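Local coordinates for protein glpG homolog (Haemophilus influenzae, PDB 2NR9) that probably cleaves the transmembrane segments of other membrane proteins within the inner-membrane bilayer, acting as a rhomboid-family serine protease, at residues V20-A25 against H56-L61; M38-Y43 against P110-L115; S62-L67 against P158-E163. The protein carries 2 engineered substitutions. One frame throughout, in Å; residues are numbered along the deposited sequence.

Overall arrangement
From the N terminus, helix 10-27 supplies residues 20-25, which close a first loop by meeting residues 56-61; that loop contains helix 31-38 (interaction 1). Residues 38-43 lie inside it and reach out to 110-115, just ahead of helix 116-131, so interaction 2 crosses interaction 1. Residues 62-67, the N-cap and first turn of helix 63-84, pair with 158-163 before helix 166-191. Interaction 3 therefore follows interaction 1 in series and crosses interaction 2. All three sites touch one another: H56 O probably accepts a hydrogen bond from G114 N, and F113 O packs on H65. Together they tie the first helix and the loop after it to the surroundings of S116 and H169.

Interaction 1 of 3, residues V20-A25 against H56-L61; sequences VLIYIA and HTLVHL. Engineered in segment 20-25: I24 (natural residue Leu). With PQE (3,6,12,15,18,21,24-heptaoxahexatriacontan-1-ol), chain F.
I22 and Y23, consecutive residues of helix 10-27, pack against the 56-61 turn with different chemistry, I22 on L58 and Y23 on H60. The contact joins the first transmembrane helix of the rhomboid fold to the end of the loop leading into the second. I22 spreads two branches over L58. Its CD1 touches L58 CB at 3.6 Å, and its CG2 lies 3.5 Å from L58 O. With CG1 anti to the carbonyl carbon (chi1 -67°) and CG2 anti to the backbone N, the two branches reach separate parts of the same residue, and CG2 also extends to V59 CG2 at a looser 4.4 Å. Y23 presents the rim of its ring. The CD1-CE1 side faces H60, with H60 O near the ring plane and 3.6 Å from Y23 CE1, while Y23 CD1 sits 3.9 Å from H60 CB. The other side of the ring meets the bound detergent, Y23 CD2 being 4.0 Å from PQE C57, so the aromatic ring separates the detergent from the turn. The polar H60 O is satisfied by Q26 NE2. Most of the touching residues are buried. Around them, helix 31-38 covers I22 with I34 and M38, I66 of helix 63-84 flanks both Y23 and H60, and the turn is thereby held between helix 10-27 and the start of helix 63-84.

Interaction 2 of 3, residues M38-Y43 against P110-L115; sequences MHYPAY and PAFFGL
Y40 and H39 meet F112 and F113 where the loop joining the first two transmembrane helices of the rhomboid fold runs beside the 110-115 loop, which leads directly into S116, the nucleophile. The second segment enters the G-L-S-G sequence, the GxSG motif of the rhomboid family, whose first two residues are G114 and L115. The touching backbones run in nearly opposed directions, 158° apart.

The tight part is largely aromatic, with Y40, F112 and F113 buried. F112 places CZ 3.6 Å from Y40 CB, and the two rings lie oblique to each other, centroids 5.8 Å apart. F113 packs against the end of helix 31-38: its CZ is 3.6 Å from H39 CB, while the edge of the same ring comes near M38 C. With CG anti to the carbonyl carbon (chi1 -72°), the F113 ring extends toward this helix end. Y40 and Y53, and likewise F112 and H56, form edge-to-face pairs that continue the aromatic cluster.

Where the loop moves on to P41 and A42 the contact reaches its exposed margin. P110 is broadly covered there, its CB lying 3.7 Å from Y40 O, yet it remains partly exposed, and the neighbouring A42 is on the surface. H39 turns its imidazole away from the partner segment, and ND1 donates to Y40 O at 2.6 Å, nearly straight at 169°.

One water bridges the two backbones. It accepts from Y40 N, a bond modelled rather short, and donates to P110 O and to F112 O, each at 2.8 Å, while its oxygen sits above the centre of the F112 ring.

Interaction 3 of 3, residues S62-L67 against P158-E163; sequences SNLHIL and PLFGVE. With PQE (3,6,12,15,18,21,24-heptaoxahexatriacontan-1-ol), chain F.
The N terminus of helix 63-84, capped by S62, meets the 158-163 loop, which through V162 reaches the catalytic dyad of this rhomboid protease: the V162 side chain is about 3 Å from those of S116 and H169 (nearest atoms). S62 OG accepts from H65 N at 3.0 Å as the N-cap bond, and the imidazole of H65 then carries most of the contact. Its CG is anti to the backbone N (chi1 -174°), which carries the ring toward V162 and E163. E163 comes over one face of that ring. Its CG sits 3.5 Å from the H65 ring centroid and only 10° off the normal, a CH-pi contact, and its OE2 lies over the same face, 3.3 Å from H65 CG. Carboxylate and ring planes are steeply inclined, 71° apart. The placement of this carboxylate is doubtful, since E163 OE2 and G161 O, both acceptors, stand unusually close. V162, at the centre of an inverse gamma turn, takes the rim instead: CG1 is near the ring plane, 3.5 Å from H65 NE2. Further out, L64 CB approaches the edge of F160 at CZ, 4.2 Å away, on the surface of the molecule.

On the side of the helix end away from this loop, I66 CG2 rests on the detergent PQE, 3.6 Å from C57.

ND1 of H65 accepts a hydrogen bond from L61 N, which helps set the rotation of the ring. With CG of E163 covering the ring centre and V162 CG1 at the rim, the contact is van der Waals and CH-pi in kind, without a salt bridge, although the nearby carboxylate, if placed correctly, might polarise the imidazole.

Interaction 1 of 3, residues V20-A25 against H56-L61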
loop_
_atom_site.group_PDB
_atom_site.type_symbol
_atom_site.label_atom_id
_atom_site.label_comp_id
_atom_site.label_asym_id
_atom_site.label_seq_id
_atom_site.Cartn_x
_atom_site.Cartn_y
_atom_site.Cartn_z
ATOM N N VAL A 20 -9.415 -10.176 0.337
ATOM C CA VAL A 20 -10.821 -10.555 0.427
ATOM C C VAL A 20 -10.981 -11.929 1.077
ATOM O O VAL A 20 -11.848 -12.118 1.927
ATOM C CB VAL A 20 -11.511 -10.582 -0.964
ATOM C CG1 VAL A 20 -12.968 -11.047 -0.828
ATOM C CG2 VAL A 20 -11.445 -9.218 -1.624
ATOM N N LEU A 21 -10.136 -12.881 0.684
ATOM C CA LEU A 21 -10.226 -14.245 1.215
ATOM C C LEU A 21 -9.897 -14.324 2.699
ATOM O O LEU A 21 -10.541 -15.056 3.448
ATOM C CB LEU A 21 -9.342 -15.198 0.420
ATOM C CG LEU A 21 -9.761 -15.411 -1.034
ATOM C CD1 LEU A 21 -8.788 -16.353 -1.734
ATOM C CD2 LEU A 21 -11.177 -15.953 -1.105
ATOM N N ILE A 22 -8.889 -13.574 3.118
ATOM C CA ILE A 22 -8.507 -13.545 4.511
ATOM C C ILE A 22 -9.572 -12.837 5.363
ATOM O O ILE A 22 -9.924 -13.314 6.443
ATOM C CB ILE A 22 -7.110 -12.939 4.699
ATOM C CG1 ILE A 22 -6.057 -13.874 4.081
ATOM C CG2 ILE A 22 -6.813 -12.726 6.178
ATOM C CD1 ILE A 22 -4.696 -13.246 3.929
ATOM N N TYR A 23 -10.163 -11.770 4.829
ATOM C CA TYR A 23 -11.234 -11.064 5.547
ATOM C C TYR A 23 -12.443 -11.979 5.709
ATOM O O TYR A 23 -12.938 -12.173 6.817
ATOM C CB TYR A 23 -11.634 -9.778 4.821
ATOM C CG TYR A 23 -12.590 -8.885 5.603
ATOM C CD1 TYR A 23 -12.144 -8.157 6.698
ATOM C CD2 TYR A 23 -13.908 -8.712 5.194
ATOM C CE1 TYR A 23 -12.992 -7.311 7.392
ATOM C CE2 TYR A 23 -14.772 -7.861 5.884
ATOM C CZ TYR A 23 -14.303 -7.166 6.985
ATOM O OH TYR A 23 -15.141 -6.319 7.679
ATOM N N ILE A 24 -12.901 -12.566 4.605
ATOM C CA ILE A 24 -14.018 -13.500 4.668
ATOM C C ILE A 24 -13.740 -14.553 5.734
ATOM O O ILE A 24 -14.600 -14.854 6.553
ATOM C CB ILE A 24 -14.279 -14.185 3.314
ATOM C CG1 ILE A 24 -14.680 -13.150 2.258
ATOM C CG2 ILE A 24 -15.397 -15.219 3.448
ATOM C CD1 ILE A 24 -16.047 -12.514 2.505
ATOM N N ALA A 25 -12.523 -15.090 5.735
ATOM C CA ALA A 25 -12.130 -16.070 6.737
ATOM C C ALA A 25 -12.282 -15.486 8.144
ATOM O O ALA A 25 -12.731 -16.173 9.065
ATOM C CB ALA A 25 -10.695 -16.535 6.500
ATOM N N HIS A 56 0.866 -8.425 8.013
ATOM C CA HIS A 56 -0.074 -7.546 8.704
ATOM C C HIS A 56 -0.954 -6.751 7.734
ATOM O O HIS A 56 -2.030 -6.274 8.109
ATOM C CB HIS A 56 0.680 -6.589 9.634
ATOM C CG HIS A 56 1.736 -5.779 8.941
ATOM N ND1 HIS A 56 1.480 -4.550 8.373
ATOM C CD2 HIS A 56 3.045 -6.036 8.705
ATOM C CE1 HIS A 56 2.593 -4.066 7.852
ATOM N NE2 HIS A 56 3.554 -4.956 8.023
ATOM N N THR A 57 -0.512 -6.651 6.479
ATOM C CA THR A 57 -1.215 -5.866 5.462
ATOM C C THR A 57 -2.402 -6.598 4.845
ATOM O O THR A 57 -3.184 -6.007 4.107
ATOM C CB THR A 57 -0.272 -5.471 4.310
ATOM O OG1 THR A 57 0.132 -6.650 3.598
ATOM C CG2 THR A 57 0.947 -4.740 4.836
ATOM N N LEU A 58 -2.508 -7.889 5.123
ATOM C CA LEU A 58 -3.560 -8.723 4.551
ATOM C C LEU A 58 -4.799 -8.853 5.444
ATOM O O LEU A 58 -5.764 -9.529 5.078
ATOM C CB LEU A 58 -2.998 -10.111 4.248
ATOM C CG LEU A 58 -2.322 -10.399 2.896
ATOM C CD1 LEU A 58 -1.846 -9.160 2.159
ATOM C CD2 LEU A 58 -1.219 -11.448 3.033
ATOM N N VAL A 59 -4.744 -8.266 6.636
ATOM C CA VAL A 59 -5.854 -8.335 7.575
ATOM C C VAL A 59 -6.563 -6.982 7.682
ATOM O O VAL A 59 -5.919 -5.937 7.759
ATOM C CB VAL A 59 -5.383 -8.775 8.985
ATOM C CG1 VAL A 59 -6.573 -8.888 9.935
ATOM C CG2 VAL A 59 -4.631 -10.098 8.912
ATOM N N HIS A 60 -7.892 -7.015 7.692
ATOM C CA HIS A 60 -8.682 -5.800 7.796
ATOM C C HIS A 60 -9.664 -5.861 8.967
ATOM O O HIS A 60 -10.038 -6.944 9.421
ATOM C CB HIS A 60 -9.352 -5.470 6.458
ATOM C CG HIS A 60 -8.386 -4.994 5.415
ATOM N ND1 HIS A 60 -7.588 -5.857 4.690
ATOM C CD2 HIS A 60 -8.002 -3.743 5.064
ATOM C CE1 HIS A 60 -6.775 -5.158 3.917
ATOM N NE2 HIS A 60 -7.009 -3.872 4.120
ATOM N N LEU A 61 -10.039 -4.694 9.480
ATOM C CA LEU A 61 -10.824 -4.621 10.708
ATOM C C LEU A 61 -12.294 -4.224 10.540
ATOM O O LEU A 61 -13.066 -4.284 11.495
ATOM C CB LEU A 61 -10.120 -3.708 11.712
ATOM C CG LEU A 61 -8.634 -4.041 11.919
ATOM C CD1 LEU A 61 -7.940 -2.999 12.788
ATOM C CD2 LEU A 61 -8.458 -5.438 12.499
HETATM O O47 PQE F . -20.214 -7.901 8.557
HETATM C C68 PQE F . -20.047 -6.646 9.234
HETATM C C52 PQE F . -18.590 -6.484 9.664
HETATM O O70 PQE F . -18.420 -5.219 10.306
HETATM C C55 PQE F . -17.944 -4.219 9.405
HETATM C C58 PQE F . -18.113 -2.838 10.032
HETATM O O71 PQE F . -18.059 -1.838 9.015
HETATM C C61 PQE F . -19.309 -1.163 8.866
HETATM C C62 PQE F . -20.452 -2.148 9.086
HETATM C C63 PQE F . -21.549 -1.971 8.042
HETATM C C66 PQE F . -20.969 -1.592 6.684
HETATM C C67 PQE F . -20.839 -2.813 5.781
HETATM O O72 PQE F . -20.199 -2.433 4.561
HETATM C C65 PQE F . -20.060 -3.541 3.670
HETATM C C64 PQE F . -19.281 -3.117 2.428
HETATM O O73 PQE F . -18.939 -4.269 1.654
HETATM C C60 PQE F . -18.207 -5.231 2.413
HETATM C C59 PQE F . -17.069 -5.792 1.567
HETATM O O74 PQE F . -16.442 -6.875 2.257
HETATM C C57 PQE F . -15.125 -7.132 1.767
HETATM C C56 PQE F . -15.102 -7.018 0.245
HETATM O O75 PQE F . -14.330 -5.882 -0.151
HETATM C C54 PQE F . -14.770 -5.360 -1.405
HETATM C C53 PQE F . -13.707 -4.427 -1.977
HETATM O O76 PQE F . -13.516 -4.708 -3.363
HETATM C C51 PQE F . -13.405 -3.511 -4.137
HETATM C C50 PQE F . -12.980 -3.848 -5.566
HETATM C C49 PQE F . -12.489 -2.603 -6.299
HETATM C C48 PQE F . -13.251 -2.383 -7.601
HETATM C C47 PQE F . -12.811 -1.089 -8.278
HETATM C C46 PQE F . -13.963 -0.093 -8.366
HETATM C C45 PQE F . -13.451 1.326 -8.587
HETATM C C44 PQE F . -14.566 2.353 -8.404
HETATM C C43 PQE F . -14.097 3.756 -8.786
HETATM C C42 PQE F . -15.046 4.406 -9.790
HETATM C C41 PQE F . -15.230 5.892 -9.502
HETATM C C40 PQE F . -16.691 6.290 -9.589
#

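Interaction 2 of 3, residues M38-Y43 against P110-L115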
loop_
_atom_site.group_PDB
_atom_site.type_symbol
_atom_site.label_atom_id
_atom_site.label_comp_id
_atom_site.label_asym_id
_atom_site.label_seq_id
_atom_site.Cartn_x
_atom_site.Cartn_y
_atom_site.Cartn_z
ATOM N N MET A 38 -0.593 -13.337 11.769
ATOM C CA MET A 38 -0.350 -12.283 10.776
ATOM C C MET A 38 0.211 -10.959 11.296
ATOM O O MET A 38 0.758 -10.179 10.524
ATOM C CB MET A 38 -1.638 -12.024 9.996
ATOM C CG MET A 38 -2.271 -13.288 9.456
ATOM S SD MET A 38 -1.675 -13.750 7.828
ATOM C CE MET A 38 -2.827 -12.812 6.815
ATOM N N HIS A 39 0.077 -10.699 12.591
ATOM C CA HIS A 39 0.519 -9.417 13.130
ATOM C C HIS A 39 2.024 -9.207 13.075
ATOM O O HIS A 39 2.801 -10.167 13.050
ATOM C CB HIS A 39 -0.007 -9.185 14.550
ATOM C CG HIS A 39 0.590 -10.092 15.578
ATOM N ND1 HIS A 39 1.893 -9.967 16.012
ATOM C CD2 HIS A 39 0.036 -11.072 16.329
ATOM C CE1 HIS A 39 2.135 -10.876 16.938
ATOM N NE2 HIS A 39 1.021 -11.552 17.158
ATOM N N TYR A 40 2.426 -7.940 13.044
ATOM C CA TYR A 40 3.838 -7.575 13.033
ATOM C C TYR A 40 4.485 -8.184 14.276
ATOM O O TYR A 40 3.821 -8.350 15.302
ATOM C CB TYR A 40 3.979 -6.046 13.053
ATOM C CG TYR A 40 5.379 -5.540 12.768
ATOM C CD1 TYR A 40 5.782 -5.245 11.469
ATOM C CD2 TYR A 40 6.282 -5.324 13.798
ATOM C CE1 TYR A 40 7.059 -4.781 11.203
ATOM C CE2 TYR A 40 7.568 -4.862 13.544
ATOM C CZ TYR A 40 7.947 -4.588 12.246
ATOM O OH TYR A 40 9.223 -4.141 11.990
ATOM N N PRO A 41 5.775 -8.554 14.182
ATOM C CA PRO A 41 6.441 -9.140 15.332
ATOM C C PRO A 41 6.268 -8.279 16.580
ATOM O O PRO A 41 6.511 -7.074 16.543
ATOM C CB PRO A 41 7.910 -9.175 14.902
ATOM C CG PRO A 41 7.858 -9.274 13.430
ATOM C CD PRO A 41 6.675 -8.438 13.023
ATOM N N ALA A 42 5.796 -8.898 17.655
ATOM C CA ALA A 42 5.581 -8.212 18.924
ATOM C C ALA A 42 6.260 -9.015 20.011
ATOM O O ALA A 42 5.848 -8.986 21.172
ATOM C CB ALA A 42 4.096 -8.105 19.211
ATOM N N TYR A 43 7.341 -9.688 19.641
ATOM C CA TYR A 43 7.985 -10.622 20.535
ATOM C C TYR A 43 9.359 -10.929 19.949
ATOM O O TYR A 43 9.472 -11.216 18.757
ATOM C CB TYR A 43 7.148 -11.903 20.540
ATOM C CG TYR A 43 6.937 -12.544 21.884
ATOM C CD1 TYR A 43 7.565 -13.735 22.213
ATOM C CD2 TYR A 43 6.019 -12.016 22.783
ATOM C CE1 TYR A 43 7.330 -14.356 23.431
ATOM C CE2 TYR A 43 5.782 -12.623 24.006
ATOM C CZ TYR A 43 6.437 -13.794 24.323
ATOM O OH TYR A 43 6.208 -14.401 25.537
ATOM N N PRO A 110 2.794 -3.203 17.952
ATOM C CA PRO A 110 2.445 -4.183 16.916
ATOM C C PRO A 110 0.952 -4.373 16.684
ATOM O O PRO A 110 0.557 -5.323 16.004
ATOM C CB PRO A 110 3.034 -5.477 17.467
ATOM C CG PRO A 110 2.902 -5.321 18.958
ATOM C CD PRO A 110 3.148 -3.853 19.230
ATOM N N ALA A 111 0.130 -3.476 17.218
ATOM C CA ALA A 111 -1.322 -3.606 17.086
ATOM C C ALA A 111 -1.885 -2.812 15.910
ATOM O O ALA A 111 -2.553 -1.790 16.096
ATOM C CB ALA A 111 -2.018 -3.211 18.387
ATOM N N PHE A 112 -1.648 -3.314 14.705
ATOM C CA PHE A 112 -2.134 -2.671 13.500
ATOM C C PHE A 112 -2.257 -3.685 12.370
ATOM O O PHE A 112 -1.495 -4.648 12.304
ATOM C CB PHE A 112 -1.205 -1.525 13.090
ATOM C CG PHE A 112 0.222 -1.947 12.864
ATOM C CD1 PHE A 112 0.643 -2.372 11.613
ATOM C CD2 PHE A 112 1.149 -1.884 13.892
ATOM C CE1 PHE A 112 1.956 -2.737 11.397
ATOM C CE2 PHE A 112 2.458 -2.244 13.682
ATOM C CZ PHE A 112 2.866 -2.671 12.432
ATOM N N PHE A 113 -3.225 -3.460 11.488
ATOM C CA PHE A 113 -3.479 -4.348 10.355
ATOM C C PHE A 113 -4.005 -3.540 9.188
ATOM O O PHE A 113 -4.678 -2.527 9.380
ATOM C CB PHE A 113 -4.554 -5.388 10.716
ATOM C CG PHE A 113 -4.094 -6.441 11.674
ATOM C CD1 PHE A 113 -4.595 -6.488 12.963
ATOM C CD2 PHE A 113 -3.206 -7.419 11.270
ATOM C CE1 PHE A 113 -4.202 -7.479 13.830
ATOM C CE2 PHE A 113 -2.811 -8.408 12.134
ATOM C CZ PHE A 113 -3.302 -8.437 13.417
ATOM N N GLY A 114 -3.808 -4.041 7.975
ATOM C CA GLY A 114 -4.362 -3.366 6.813
ATOM C C GLY A 114 -3.383 -2.923 5.752
ATOM O O GLY A 114 -2.205 -2.674 6.027
ATOM N N LEU A 115 -3.936 -2.649 4.575
ATOM C CA LEU A 115 -3.178 -2.300 3.384
ATOM C C LEU A 115 -3.002 -0.775 3.152
ATOM O O LEU A 115 -2.391 -0.369 2.160
ATOM C CB LEU A 115 -3.887 -2.926 2.167
ATOM C CG LEU A 115 -3.159 -3.088 0.834
ATOM C CD1 LEU A 115 -2.020 -4.080 0.972
ATOM C CD2 LEU A 115 -4.156 -3.557 -0.248
HETATM O O HOH W 1 0.650 -6.204 13.317
#

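Interaction 3 of 3, residues S62-L67 against P158-E163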
loop_
_atom_site.group_PDB
_atom_site.type_symbol
_atom_site.label_atom_id
_atom_site.label_comp_id
_atom_site.label_asym_id
_atom_site.label_seq_id
_atom_site.Cartn_x
_atom_site.Cartn_y
_atom_site.Cartn_z
ATOM N N SER A 62 -12.677 -3.814 9.335
ATOM C CA SER A 62 -14.067 -3.468 9.059
ATOM C C SER A 62 -14.365 -3.521 7.565
ATOM O O SER A 62 -13.448 -3.613 6.741
ATOM C CB SER A 62 -14.419 -2.085 9.624
ATOM O OG SER A 62 -13.772 -1.053 8.901
ATOM N N ASN A 63 -15.651 -3.474 7.224
ATOM C CA ASN A 63 -16.088 -3.513 5.829
ATOM C C ASN A 63 -15.660 -2.269 5.043
ATOM O O ASN A 63 -15.359 -2.353 3.854
ATOM C CB ASN A 63 -17.611 -3.703 5.739
ATOM C CG ASN A 63 -18.076 -5.033 6.323
ATOM O OD1 ASN A 63 -19.255 -5.209 6.641
ATOM N ND2 ASN A 63 -17.155 -5.973 6.456
ATOM N N LEU A 64 -15.660 -1.114 5.705
ATOM C CA LEU A 64 -15.221 0.131 5.073
ATOM C C LEU A 64 -13.703 0.153 4.983
ATOM O O LEU A 64 -13.123 0.631 4.001
ATOM C CB LEU A 64 -15.718 1.350 5.858
ATOM C CG LEU A 64 -17.209 1.676 5.766
ATOM C CD1 LEU A 64 -17.588 2.788 6.739
ATOM C CD2 LEU A 64 -17.581 2.058 4.340
ATOM N N HIS A 65 -13.059 -0.356 6.021
ATOM C CA HIS A 65 -11.615 -0.420 6.046
ATOM C C HIS A 65 -11.114 -1.121 4.782
ATOM O O HIS A 65 -10.398 -0.526 3.968
ATOM C CB HIS A 65 -11.153 -1.147 7.313
ATOM C CG HIS A 65 -9.671 -1.143 7.512
ATOM N ND1 HIS A 65 -8.992 -2.211 8.059
ATOM C CD2 HIS A 65 -8.727 -0.238 7.159
ATOM C CE1 HIS A 65 -7.699 -1.937 8.091
ATOM N NE2 HIS A 65 -7.511 -0.751 7.540
ATOM N N ILE A 66 -11.609 -2.332 4.552
ATOM C CA ILE A 66 -11.184 -3.123 3.411
ATOM C C ILE A 66 -11.753 -2.598 2.090
ATOM O O ILE A 66 -11.085 -2.649 1.063
ATOM C CB ILE A 66 -11.521 -4.627 3.604
ATOM C CG1 ILE A 66 -10.851 -5.474 2.534
ATOM C CG2 ILE A 66 -13.024 -4.852 3.628
ATOM C CD1 ILE A 66 -11.044 -6.955 2.733
ATOM N N LEU A 67 -12.950 -2.023 2.138
ATOM C CA LEU A 67 -13.586 -1.489 0.931
ATOM C C LEU A 67 -12.803 -0.312 0.347
ATOM O O LEU A 67 -12.598 -0.230 -0.866
ATOM C CB LEU A 67 -15.030 -1.067 1.211
ATOM C CG LEU A 67 -15.780 -0.518 -0.005
ATOM C CD1 LEU A 67 -15.821 -1.554 -1.127
ATOM C CD2 LEU A 67 -17.188 -0.075 0.377
ATOM N N PRO A 158 -7.828 13.197 12.823
ATOM C CA PRO A 158 -8.721 12.087 12.537
ATOM C C PRO A 158 -10.135 12.469 12.093
ATOM O O PRO A 158 -10.922 12.986 12.887
ATOM C CB PRO A 158 -8.762 11.336 13.867
ATOM C CG PRO A 158 -7.399 11.619 14.506
ATOM C CD PRO A 158 -6.773 12.794 13.766
ATOM N N LEU A 159 -10.438 12.202 10.826
ATOM C CA LEU A 159 -11.775 12.408 10.280
ATOM C C LEU A 159 -12.382 11.041 9.986
ATOM O O LEU A 159 -13.584 10.917 9.751
ATOM C CB LEU A 159 -11.721 13.247 9.000
ATOM C CG LEU A 159 -11.316 14.715 9.149
ATOM C CD1 LEU A 159 -11.179 15.374 7.785
ATOM C CD2 LEU A 159 -12.319 15.464 10.012
ATOM N N PHE A 160 -11.529 10.018 9.992
ATOM C CA PHE A 160 -11.958 8.641 9.764
ATOM C C PHE A 160 -11.262 7.698 10.750
ATOM O O PHE A 160 -11.738 7.497 11.869
ATOM C CB PHE A 160 -11.673 8.213 8.318
ATOM C CG PHE A 160 -12.193 6.840 7.976
ATOM C CD1 PHE A 160 -13.532 6.650 7.663
ATOM C CD2 PHE A 160 -11.340 5.747 7.937
ATOM C CE1 PHE A 160 -14.014 5.392 7.344
ATOM C CE2 PHE A 160 -11.817 4.486 7.615
ATOM C CZ PHE A 160 -13.155 4.310 7.319
ATOM N N GLY A 161 -10.129 7.137 10.335
ATOM C CA GLY A 161 -9.366 6.227 11.190
ATOM C C GLY A 161 -9.082 4.884 10.540
ATOM O O GLY A 161 -9.877 3.948 10.653
ATOM N N VAL A 162 -7.933 4.782 9.876
ATOM C CA VAL A 162 -7.549 3.544 9.206
ATOM C C VAL A 162 -6.825 2.596 10.164
ATOM O O VAL A 162 -5.628 2.343 10.020
ATOM C CB VAL A 162 -6.669 3.812 7.971
ATOM C CG1 VAL A 162 -6.430 2.523 7.208
ATOM C CG2 VAL A 162 -7.328 4.844 7.068
ATOM N N GLU A 163 -7.567 2.091 11.148
ATOM C CA GLU A 163 -7.037 1.160 12.151
ATOM C C GLU A 163 -5.557 0.785 12.026
ATOM O O GLU A 163 -5.211 -0.370 11.770
ATOM C CB GLU A 163 -7.927 -0.082 12.274
ATOM C CG GLU A 163 -8.804 -0.343 11.060
ATOM C CD GLU A 163 -10.026 0.563 11.025
ATOM O OE1 GLU A 163 -10.562 0.883 12.122
ATOM O OE2 GLU A 163 -10.471 0.924 9.901
HETATM O O47 PQE F . -20.214 -7.901 8.557
HETATM C C68 PQE F . -20.047 -6.646 9.234
HETATM C C52 PQE F . -18.590 -6.484 9.664
HETATM O O70 PQE F . -18.420 -5.219 10.306
HETATM C C55 PQE F . -17.944 -4.219 9.405
HETATM C C58 PQE F . -18.113 -2.838 10.032
HETATM O O71 PQE F . -18.059 -1.838 9.015
HETATM C C61 PQE F . -19.309 -1.163 8.866
HETATM C C62 PQE F . -20.452 -2.148 9.086
HETATM C C63 PQE F . -21.549 -1.971 8.042
HETATM C C66 PQE F . -20.969 -1.592 6.684
HETATM C C67 PQE F . -20.839 -2.813 5.781
HETATM O O72 PQE F . -20.199 -2.433 4.561
HETATM C C65 PQE F . -20.060 -3.541 3.670
HETATM C C64 PQE F . -19.281 -3.117 2.428
HETATM O O73 PQE F . -18.939 -4.269 1.654
HETATM C C60 PQE F . -18.207 -5.231 2.413
HETATM C C59 PQE F . -17.069 -5.792 1.567
HETATM O O74 PQE F . -16.442 -6.875 2.257
HETATM C C57 PQE F . -15.125 -7.132 1.767
HETATM C C56 PQE F . -15.102 -7.018 0.245
HETATM O O75 PQE F . -14.330 -5.882 -0.151
HETATM C C54 PQE F . -14.770 -5.360 -1.405
HETATM C C53 PQE F . -13.707 -4.427 -1.977
HETATM O O76 PQE F . -13.516 -4.708 -3.363
HETATM C C51 PQE F . -13.405 -3.511 -4.137
HETATM C C50 PQE F . -12.980 -3.848 -5.566
HETATM C C49 PQE F . -12.489 -2.603 -6.299
HETATM C C48 PQE F . -13.251 -2.383 -7.601
HETATM C C47 PQE F . -12.811 -1.089 -8.278
HETATM C C46 PQE F . -13.963 -0.093 -8.366
HETATM C C45 PQE F . -13.451 1.326 -8.587
HETATM C C44 PQE F . -14.566 2.353 -8.404
HETATM C C43 PQE F . -14.097 3.756 -8.786
HETATM C C42 PQE F . -15.046 4.406 -9.790
HETATM C C41 PQE F . -15.230 5.892 -9.502
HETATM C C40 PQE F . -16.691 6.290 -9.589
#